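Local coordinates for protein Lip_vut3, C2L (Metagenome, PDB 6NKD) that probably hydrolyses lipid ester bonds as a GDSL-family lipase of the SGNH hydrolase clan, related to a lipase of spore germination, at residues A[28-33]-A[41-46]; A[130-135]-A[200-205]; A[137-142]-A[148-153]. All coordinates share one frame; numbering follows the deposited sequence.

An α/β fold packs helices on a parallel sheet, and these three contacts illustrate how the chemistry of that packing changes with place. All three are largely buried. Contact 2 lies nearest the chain's centre and joins strand 130-134 to helix 192-204 through aliphatic carbon. Contact 1 sets helix 25-37 against edge strand 41-47 of the same sheet; its apolar part is supplemented by a lysine bond, a sulfate and a neighbouring subunit. The two meet where Tyr-29 packs on Leu-202. Contact 3 stands apart from contact 1, beyond the centre of the chain, and follows contact 2's strand directly: a loop braced by its own asparagine takes one isoleucine from helix 144-157.

Contact 1 of 3, residues A[28-33]-A[41-46]. With SO4 (sulfate ion), chain D.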
loop_
_atom_site.group_PDB
_atom_site.type_symbol
_atom_site.label_atom_id
_atom_site.label_comp_id
_atom_site.label_asym_id
_atom_site.label_seq_id
_atom_site.Cartn_x
_atom_site.Cartn_y
_atom_site.Cartn_z
ATOM N N ARG A 28 19.269 6.760 -2.531
ATOM C CA ARG A 28 20.484 7.044 -1.775
ATOM C C ARG A 28 21.700 7.038 -2.691
ATOM O O ARG A 28 22.641 7.815 -2.492
ATOM C CB ARG A 28 20.651 6.031 -0.644
ATOM C CG ARG A 28 19.527 6.054 0.376
ATOM C CD ARG A 28 19.578 4.841 1.290
ATOM N NE ARG A 28 18.348 4.694 2.061
ATOM C CZ ARG A 28 18.192 5.121 3.310
ATOM N NH1 ARG A 28 17.033 4.946 3.933
ATOM N NH2 ARG A 28 19.195 5.717 3.938
ATOM N N TYR A 29 21.696 6.168 -3.705
ATOM C CA TYR A 29 22.763 6.174 -4.698
ATOM C C TYR A 29 22.665 7.391 -5.607
ATOM O O TYR A 29 23.690 7.891 -6.084
ATOM C CB TYR A 29 22.718 4.877 -5.512
ATOM C CG TYR A 29 23.742 4.766 -6.623
ATOM C CD1 TYR A 29 25.066 5.135 -6.421
ATOM C CD2 TYR A 29 23.387 4.261 -7.868
ATOM C CE1 TYR A 29 26.002 5.023 -7.436
ATOM C CE2 TYR A 29 24.315 4.141 -8.885
ATOM C CZ TYR A 29 25.621 4.524 -8.665
ATOM O OH TYR A 29 26.547 4.406 -9.677
ATOM N N LYS A 30 21.449 7.883 -5.851
ATOM C CA LYS A 30 21.289 9.092 -6.652
ATOM C C LYS A 30 21.856 10.310 -5.932
ATOM O O LYS A 30 22.508 11.157 -6.554
ATOM C CB LYS A 30 19.813 9.299 -6.992
ATOM C CG LYS A 30 19.422 10.744 -7.278
ATOM C CD LYS A 30 17.955 10.844 -7.664
ATOM C CE LYS A 30 17.364 12.189 -7.274
ATOM N NZ LYS A 30 18.107 13.327 -7.878
ATOM N N ARG A 31 21.629 10.409 -4.620
ATOM C CA ARG A 31 22.143 11.548 -3.868
ATOM C C ARG A 31 23.665 11.536 -3.817
ATOM O O ARG A 31 24.305 12.586 -3.948
ATOM C CB ARG A 31 21.554 11.553 -2.457
ATOM C CG ARG A 31 22.156 12.600 -1.537
ATOM C CD ARG A 31 21.331 12.766 -0.273
ATOM N NE ARG A 31 20.000 13.290 -0.561
ATOM C CZ ARG A 31 19.110 13.624 0.368
ATOM N NH1 ARG A 31 19.409 13.489 1.653
ATOM N NH2 ARG A 31 17.922 14.095 0.013
ATOM N N LYS A 32 24.265 10.358 -3.633
ATOM C CA LYS A 32 25.719 10.269 -3.608
ATOM C C LYS A 32 26.315 10.495 -4.991
ATOM O O LYS A 32 27.428 11.018 -5.107
ATOM C CB LYS A 32 26.152 8.912 -3.055
ATOM C CG LYS A 32 25.622 8.630 -1.665
ATOM C CD LYS A 32 26.104 7.294 -1.141
ATOM C CE LYS A 32 25.444 6.978 0.185
ATOM N NZ LYS A 32 26.441 6.602 1.218
HETATM N N MSE A 33 25.593 10.113 -6.040
HETATM C CA MSE A 33 26.027 10.353 -7.410
HETATM C C MSE A 33 26.122 11.850 -7.675
HETATM O O MSE A 33 27.079 12.319 -8.290
HETATM C CB MSE A 33 25.065 9.697 -8.401
HETATM C CG MSE A 33 25.524 9.740 -9.845
HETATM SE SE MSE A 33 24.144 9.084 -11.052
HETATM C CE MSE A 33 23.797 7.362 -10.210
ATOM N N VAL A 41 20.827 15.071 -10.757
ATOM C CA VAL A 41 20.528 13.805 -11.415
ATOM C C VAL A 41 19.018 13.634 -11.494
ATOM O O VAL A 41 18.314 13.815 -10.494
ATOM C CB VAL A 41 21.170 12.613 -10.677
ATOM C CG1 VAL A 41 20.605 11.294 -11.191
ATOM C CG2 VAL A 41 22.683 12.644 -10.837
ATOM N N SER A 42 18.524 13.294 -12.682
ATOM C CA SER A 42 17.128 12.925 -12.869
ATOM C C SER A 42 16.998 11.410 -12.787
ATOM O O SER A 42 17.799 10.679 -13.378
ATOM C CB SER A 42 16.606 13.432 -14.213
ATOM O OG SER A 42 15.252 13.056 -14.403
ATOM N N LEU A 43 15.990 10.943 -12.056
ATOM C CA LEU A 43 15.817 9.526 -11.767
ATOM C C LEU A 43 14.510 9.023 -12.362
ATOM O O LEU A 43 13.460 9.653 -12.194
ATOM C CB LEU A 43 15.839 9.271 -10.256
ATOM C CG LEU A 43 15.432 7.873 -9.783
ATOM C CD1 LEU A 43 16.343 6.810 -10.376
ATOM C CD2 LEU A 43 15.428 7.800 -8.262
ATOM N N ILE A 44 14.582 7.889 -13.054
ATOM C CA ILE A 44 13.412 7.164 -13.536
ATOM C C ILE A 44 13.542 5.719 -13.073
ATOM O O ILE A 44 14.618 5.121 -13.182
ATOM C CB ILE A 44 13.275 7.235 -15.072
ATOM C CG1 ILE A 44 13.272 8.689 -15.556
ATOM C CG2 ILE A 44 12.008 6.539 -15.521
ATOM C CD1 ILE A 44 14.624 9.187 -16.035
ATOM N N VAL A 45 12.452 5.160 -12.548
ATOM C CA VAL A 45 12.466 3.829 -11.946
ATOM C C VAL A 45 11.380 2.982 -12.594
ATOM O O VAL A 45 10.200 3.349 -12.565
ATOM C CB VAL A 45 12.262 3.884 -10.422
ATOM C CG1 VAL A 45 12.058 2.482 -9.861
ATOM C CG2 VAL A 45 13.446 4.562 -9.751
ATOM N N PHE A 46 11.777 1.848 -13.167
ATOM C CA PHE A 46 10.849 0.836 -13.669
ATOM C C PHE A 46 11.085 -0.424 -12.845
ATOM O O PHE A 46 12.039 -1.165 -13.100
ATOM C CB PHE A 46 11.056 0.567 -15.157
ATOM C CG PHE A 46 10.920 1.782 -16.026
ATOM C CD1 PHE A 46 9.672 2.309 -16.316
ATOM C CD2 PHE A 46 12.041 2.385 -16.575
ATOM C CE1 PHE A 46 9.546 3.421 -17.122
ATOM C CE2 PHE A 46 11.921 3.496 -17.385
ATOM C CZ PHE A 46 10.670 4.015 -17.659
HETATM S S SO4 D . 18.185 14.547 -3.719
HETATM O O1 SO4 D . 17.488 14.758 -4.985
HETATM O O2 SO4 D . 18.210 13.120 -3.414
HETATM O O3 SO4 D . 19.555 15.042 -3.825
HETATM O O4 SO4 D . 17.492 15.262 -2.652
#
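Met-33, a selenomethionine that packs on Val-41, also sets its terminal CE over one face of the Tyr-29 ring, off toward the rim, 3.5 Å above the ring plane. The other flat group, the Arg-31 guanidinium, has the sulfate at its edge, with the sulfur in its plane. NH2 of Arg-31 donates to sulfate O4 over 2.9 Å, and NE adds a weak bond to O2. Glu-67 of the second subunit pairs with the same guanidinium, while Gln-68 of that subunit binds the sulfate, which probably comes from the crystallisation liquor.

Lys-30 joins this polar cluster to the strand. Its carbon chain leaves the helix extended and bends only at the last torsion (chi4 57°), turning NZ onto the carbonyl of Val-41. The bond from Lys-30 NZ to Val-41 O measures 2.7 Å and comes in tilted from the carbonyl plane by 24°. The same ammonium forms a salt bridge with Glu-34 and a weak bond to the sulfate, so its charge is probably balanced mainly by Glu-34, with the sulfate a weaker second partner. Glu-34 also accepts from the Val-41 amide, and both backbone polar atoms of the strand's first residue are thereby engaged.

Away from the ammonium, along the lysine's carbon chain, the contact is aliphatic. Lys-30 CD lies 3.7 Å from Leu-43 CB, and its CG slides past Val-41 CG1. The Met-33 chain meets Val-41 at about a right angle, Met-33 SE 3.9 Å from Val-41 CG2.

Helix 25-37 and strand 41-47 run nearly antiparallel here, the axes of the segments 28-33 and 41-46 approaching to 9.1 Å. With strand 3-9, the parallel neighbour of 41-47, they form the first β-α-β crossover of the SGNH hydrolase sheet.

Contact 2 of 3, residues A[130-135]-A[200-205]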
loop_
_atom_site.group_PDB
_atom_site.type_symbol
_atom_site.label_atom_id
_atom_site.label_comp_id
_atom_site.label_asym_id
_atom_site.label_seq_id
_atom_site.Cartn_x
_atom_site.Cartn_y
_atom_site.Cartn_z
ATOM N N LEU A 130 26.917 3.755 -18.326
ATOM C CA LEU A 130 27.412 3.063 -17.145
ATOM C C LEU A 130 26.343 2.106 -16.643
ATOM O O LEU A 130 25.184 2.500 -16.481
ATOM C CB LEU A 130 27.786 4.060 -16.044
ATOM C CG LEU A 130 29.112 3.824 -15.325
ATOM C CD1 LEU A 130 30.278 4.023 -16.283
ATOM C CD2 LEU A 130 29.222 4.749 -14.127
ATOM N N VAL A 131 26.731 0.858 -16.395
ATOM C CA VAL A 131 25.815 -0.171 -15.916
ATOM C C VAL A 131 26.407 -0.787 -14.657
ATOM O O VAL A 131 27.539 -1.285 -14.677
ATOM C CB VAL A 131 25.552 -1.256 -16.973
ATOM C CG1 VAL A 131 24.673 -2.352 -16.393
ATOM C CG2 VAL A 131 24.908 -0.651 -18.212
ATOM N N ARG A 132 25.647 -0.753 -13.567
ATOM C CA ARG A 132 26.029 -1.375 -12.304
ATOM C C ARG A 132 24.934 -2.360 -11.917
ATOM O O ARG A 132 23.856 -1.954 -11.471
ATOM C CB ARG A 132 26.234 -0.330 -11.205
ATOM C CG ARG A 132 27.631 0.279 -11.143
ATOM C CD ARG A 132 27.849 1.335 -12.213
ATOM N NE ARG A 132 29.146 1.994 -12.068
ATOM C CZ ARG A 132 30.237 1.652 -12.744
ATOM N NH1 ARG A 132 30.193 0.660 -13.622
ATOM N NH2 ARG A 132 31.375 2.307 -12.547
ATOM N N LEU A 133 25.200 -3.650 -12.094
ATOM C CA LEU A 133 24.259 -4.697 -11.719
ATOM C C LEU A 133 24.724 -5.355 -10.427
ATOM O O LEU A 133 25.912 -5.658 -10.267
ATOM C CB LEU A 133 24.113 -5.733 -12.835
ATOM C CG LEU A 133 25.377 -6.390 -13.387
ATOM C CD1 LEU A 133 25.607 -7.746 -12.735
ATOM C CD2 LEU A 133 25.293 -6.523 -14.898
ATOM N N LEU A 134 23.789 -5.568 -9.509
ATOM C CA LEU A 134 24.095 -6.067 -8.177
ATOM C C LEU A 134 23.840 -7.565 -8.108
ATOM O O LEU A 134 22.823 -8.057 -8.605
ATOM C CB LEU A 134 23.253 -5.349 -7.121
ATOM C CG LEU A 134 23.301 -3.821 -7.131
ATOM C CD1 LEU A 134 22.190 -3.238 -7.998
ATOM C CD2 LEU A 134 23.224 -3.281 -5.713
ATOM N N ASN A 135 24.768 -8.289 -7.488
ATOM C CA ASN A 135 24.594 -9.724 -7.341
ATOM C C ASN A 135 23.652 -10.019 -6.174
ATOM O O ASN A 135 23.076 -9.119 -5.555
ATOM C CB ASN A 135 25.945 -10.422 -7.177
ATOM C CG ASN A 135 26.731 -9.942 -5.963
ATOM O OD1 ASN A 135 26.173 -9.417 -5.000
ATOM N ND2 ASN A 135 28.043 -10.135 -6.006
ATOM N N GLU A 200 26.282 2.640 -0.600
ATOM C CA GLU A 200 27.698 2.912 -0.372
ATOM C C GLU A 200 28.571 2.051 -1.275
ATOM O O GLU A 200 29.605 2.510 -1.777
ATOM C CB GLU A 200 28.055 2.672 1.095
ATOM C CG GLU A 200 27.304 3.545 2.081
ATOM C CD GLU A 200 27.438 3.054 3.511
ATOM O OE1 GLU A 200 28.405 2.314 3.798
ATOM O OE2 GLU A 200 26.576 3.400 4.345
ATOM N N LYS A 201 28.170 0.798 -1.491
ATOM C CA LYS A 201 28.934 -0.088 -2.361
ATOM C C LYS A 201 28.890 0.377 -3.810
ATOM O O LYS A 201 29.855 0.175 -4.556
ATOM C CB LYS A 201 28.404 -1.515 -2.237
ATOM C CG LYS A 201 29.378 -2.588 -2.681
ATOM C CD LYS A 201 30.603 -2.628 -1.784
ATOM C CE LYS A 201 31.457 -3.851 -2.077
ATOM N NZ LYS A 201 32.696 -3.883 -1.252
ATOM N N LEU A 202 27.785 1.001 -4.224
ATOM C CA LEU A 202 27.693 1.526 -5.581
ATOM C C LEU A 202 28.585 2.748 -5.760
ATOM O O LEU A 202 29.294 2.864 -6.766
ATOM C CB LEU A 202 26.241 1.864 -5.914
ATOM C CG LEU A 202 25.306 0.691 -6.201
ATOM C CD1 LEU A 202 23.863 1.087 -5.960
ATOM C CD2 LEU A 202 25.485 0.216 -7.631
ATOM N N ARG A 203 28.557 3.672 -4.796
ATOM C CA ARG A 203 29.430 4.838 -4.863
ATOM C C ARG A 203 30.898 4.433 -4.831
ATOM O O ARG A 203 31.734 5.073 -5.483
ATOM C CB ARG A 203 29.103 5.797 -3.715
ATOM C CG ARG A 203 30.317 6.312 -2.956
ATOM C CD ARG A 203 29.920 7.135 -1.744
ATOM N NE ARG A 203 29.443 8.465 -2.110
ATOM C CZ ARG A 203 29.101 9.402 -1.231
ATOM N NH1 ARG A 203 28.679 10.586 -1.652
ATOM N NH2 ARG A 203 29.180 9.155 0.070
ATOM N N ALA A 204 31.225 3.366 -4.098
ATOM C CA ALA A 204 32.601 2.895 -4.028
ATOM C C ALA A 204 33.088 2.342 -5.360
ATOM O O ALA A 204 34.301 2.314 -5.600
ATOM C CB ALA A 204 32.736 1.828 -2.941
ATOM N N ALA A 205 32.176 1.906 -6.229
ATOM C CA ALA A 205 32.567 1.336 -7.511
ATOM C C ALA A 205 33.083 2.378 -8.493
ATOM O O ALA A 205 33.608 2.000 -9.545
ATOM C CB ALA A 205 31.389 0.587 -8.134
#
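Arg-132 and Leu-134, two residues apart on strand 130-134, turn toward Leu-202 and Ala-205 of the segment 200-205. This is strand-to-helix packing in the α/β sandwich of an SGNH hydrolase, and it brings the last helix of the chain onto an inner strand of the parallel sheet.

Taken in order along the strand, Leu-130 does not meet the helix but lays its CD2 over one face of the Arg-132 guanidinium, displaced toward the rim. Val-131 offers its carbonyl oxygen, which receives a weak but nearly straight bond from Arg-132 NH1 (N-H...O angle 165°). The main acceptor of NH1 is the backbone oxygen of Pro-164.

Arg-132 meets the helix mostly with the root of its side chain. CB sits 3.7 Å from Leu-202 CD2, with CG at 4.1 Å from that methyl, and the two side chains run past each other in opposite directions. A bend at chi2 (78°) then carries the guanidinium along the strand, back toward Leu-130 and Ala-205. There Arg-132 NH2 makes a weak bond to the carbonyl of Gly-206 and lies 3.8 Å from Ala-205 O, obliquely and without a hydrogen bond; Ala-205 O accepts from Lys-167 NZ. The partners of this buried guanidinium named here are all backbone oxygens, which probably ease the burial of its charge.

Leu-134 supplies the second apolar touch and also packs on Thr-171. Leu-202 lies between this strand and helix 25-37, where it meets Phe-25 and Tyr-29; toward the strand it divides its branches, CD2 going to Arg-132 while CD1 faces Leu-134 CD2 at 4.4 Å.

Contact 3 of 3, residues A[137-142]-A[148-153]; sequences YNPFPS and KWISGF
Ile-150 sets CG1 anti to its carbonyl carbon and then extends fully (chi2 -179°), so that CD1 reaches from helix 144-157 to the loop at Tyr-137 and Asn-138. Asn-138 in turn holds CG opposite its own backbone N (chi1 -180°), which carries the amide forward along the loop to Phe-140.

The single methyl CD1 does most of the touching: it lies 3.3 Å from Tyr-137 O, 3.6 Å from Asn-138 CA and 4.3 Å from Pro-139 CD. The two side chains cross obliquely, with Asn-138 CB and OD1 both near that methyl.

The loop keeps its shape by an Asx turn. Phe-140 N donates to Asn-138 OD1 over 3.2 Å, arriving from above the carbonyl plane, while Asn-138 ND2 gives weak bonds to Phe-140 O and to Asp-147. A leucine in place of Asn-138 has no amide, and would probably leave the Phe-140 amide without this acceptor, Phe-140 O and Asp-147 without their weak donor, and the turn freer to shift against Ile-150.

Tyr-137 stacks on Phe-175 and bonds through OH to Val-188 O, its side chain about 5 Å from that of His-189. The arrangement is a strand-to-helix loop bordering the probable Ser-His-Asp catalytic site of a GDSL hydrolase.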
loop_
_atom_site.group_PDB
_atom_site.type_symbol
_atom_site.label_atom_id
_atom_site.label_comp_id
_atom_site.label_asym_id
_atom_site.label_seq_id
_atom_site.Cartn_x
_atom_site.Cartn_y
_atom_site.Cartn_z
ATOM N N TYR A 137 22.620 -11.473 -2.438
ATOM C CA TYR A 137 23.063 -11.754 -1.083
ATOM C C TYR A 137 22.332 -12.982 -0.549
ATOM O O TYR A 137 21.282 -13.381 -1.059
ATOM C CB TYR A 137 22.820 -10.551 -0.168
ATOM C CG TYR A 137 21.374 -10.107 -0.085
ATOM C CD1 TYR A 137 20.502 -10.675 0.836
ATOM C CD2 TYR A 137 20.884 -9.112 -0.921
ATOM C CE1 TYR A 137 19.184 -10.272 0.917
ATOM C CE2 TYR A 137 19.566 -8.701 -0.846
ATOM C CZ TYR A 137 18.721 -9.284 0.075
ATOM O OH TYR A 137 17.408 -8.881 0.154
ATOM N N ASN A 138 22.903 -13.583 0.494
ATOM C CA ASN A 138 22.305 -14.766 1.095
ATOM C C ASN A 138 21.548 -14.364 2.353
ATOM O O ASN A 138 22.175 -14.132 3.399
ATOM C CB ASN A 138 23.375 -15.811 1.422
ATOM C CG ASN A 138 22.794 -17.067 2.040
ATOM O OD1 ASN A 138 21.620 -17.383 1.844
ATOM N ND2 ASN A 138 23.612 -17.788 2.796
ATOM N N PRO A 139 20.216 -14.268 2.315
ATOM C CA PRO A 139 19.474 -13.885 3.525
ATOM C C PRO A 139 19.396 -14.987 4.566
ATOM O O PRO A 139 19.012 -14.706 5.708
ATOM C CB PRO A 139 18.084 -13.532 2.984
ATOM C CG PRO A 139 17.940 -14.388 1.773
ATOM C CD PRO A 139 19.320 -14.510 1.170
ATOM N N PHE A 140 19.752 -16.226 4.216
ATOM C CA PHE A 140 19.711 -17.361 5.136
ATOM C C PHE A 140 21.118 -17.916 5.283
ATOM O O PHE A 140 21.478 -18.916 4.635
ATOM C CB PHE A 140 18.734 -18.428 4.648
ATOM C CG PHE A 140 17.372 -17.893 4.319
ATOM C CD1 PHE A 140 16.553 -17.384 5.315
ATOM C CD2 PHE A 140 16.908 -17.902 3.014
ATOM C CE1 PHE A 140 15.298 -16.891 5.013
ATOM C CE2 PHE A 140 15.653 -17.411 2.707
ATOM C CZ PHE A 140 14.847 -16.906 3.709
ATOM N N PRO A 141 21.952 -17.307 6.130
ATOM C CA PRO A 141 23.342 -17.764 6.256
ATOM C C PRO A 141 23.481 -19.130 6.902
ATOM O O PRO A 141 24.486 -19.810 6.661
ATOM C CB PRO A 141 23.995 -16.673 7.113
ATOM C CG PRO A 141 22.867 -16.114 7.917
ATOM C CD PRO A 141 21.658 -16.169 7.023
ATOM N N SER A 142 22.512 -19.557 7.713
ATOM C CA SER A 142 22.595 -20.861 8.357
ATOM C C SER A 142 22.299 -22.015 7.406
ATOM O O SER A 142 22.507 -23.173 7.781
ATOM C CB SER A 142 21.641 -20.918 9.553
ATOM O OG SER A 142 20.298 -20.729 9.147
ATOM N N LYS A 148 25.837 -21.829 -0.916
ATOM C CA LYS A 148 26.517 -22.427 -2.061
ATOM C C LYS A 148 25.836 -22.045 -3.368
ATOM O O LYS A 148 26.508 -21.736 -4.359
ATOM C CB LYS A 148 26.564 -23.948 -1.902
ATOM C CG LYS A 148 27.247 -24.686 -3.043
ATOM C CD LYS A 148 27.265 -26.185 -2.786
ATOM C CE LYS A 148 28.078 -26.928 -3.837
ATOM N NZ LYS A 148 28.165 -28.388 -3.545
ATOM N N TRP A 149 24.502 -22.058 -3.386
ATOM C CA TRP A 149 23.767 -21.711 -4.598
ATOM C C TRP A 149 24.044 -20.271 -5.013
ATOM O O TRP A 149 24.311 -19.989 -6.187
ATOM C CB TRP A 149 22.269 -21.925 -4.377
ATOM C CG TRP A 149 21.799 -23.324 -4.646
ATOM C CD1 TRP A 149 22.537 -24.356 -5.149
ATOM C CD2 TRP A 149 20.480 -23.840 -4.430
ATOM N NE1 TRP A 149 21.758 -25.483 -5.260
ATOM C CE2 TRP A 149 20.491 -25.193 -4.825
ATOM C CE3 TRP A 149 19.290 -23.290 -3.942
ATOM C CZ2 TRP A 149 19.360 -26.004 -4.747
ATOM C CZ3 TRP A 149 18.168 -24.096 -3.865
ATOM C CH2 TRP A 149 18.211 -25.439 -4.265
ATOM N N ILE A 150 23.988 -19.345 -4.055
ATOM C CA ILE A 150 24.143 -17.932 -4.375
ATOM C C ILE A 150 25.592 -17.606 -4.713
ATOM O O ILE A 150 25.861 -16.759 -5.575
ATOM C CB ILE A 150 23.602 -17.081 -3.209
ATOM C CG1 ILE A 150 22.094 -17.307 -3.067
ATOM C CG2 ILE A 150 23.911 -15.605 -3.410
ATOM C CD1 ILE A 150 21.445 -16.513 -1.960
ATOM N N SER A 151 26.547 -18.279 -4.066
ATOM C CA SER A 151 27.950 -18.066 -4.406
ATOM C C SER A 151 28.245 -18.507 -5.834
ATOM O O SER A 151 29.018 -17.855 -6.545
ATOM C CB SER A 151 28.852 -18.807 -3.421
ATOM O OG SER A 151 28.644 -18.356 -2.093
ATOM N N GLY A 152 27.638 -19.613 -6.270
ATOM C CA GLY A 152 27.859 -20.074 -7.630
ATOM C C GLY A 152 27.266 -19.136 -8.662
ATOM O O GLY A 152 27.859 -18.904 -9.719
ATOM N N PHE A 153 26.088 -18.582 -8.371
ATOM C CA PHE A 153 25.486 -17.616 -9.281
ATOM C C PHE A 153 26.306 -16.335 -9.356
ATOM O O PHE A 153 26.329 -15.676 -10.401
ATOM C CB PHE A 153 24.051 -17.309 -8.846
ATOM C CG PHE A 153 23.419 -16.169 -9.593
ATOM C CD1 PHE A 153 22.859 -16.367 -10.843
ATOM C CD2 PHE A 153 23.380 -14.899 -9.040
ATOM C CE1 PHE A 153 22.275 -15.319 -11.531
ATOM C CE2 PHE A 153 22.800 -13.846 -9.723
ATOM C CZ PHE A 153 22.246 -14.057 -10.969
#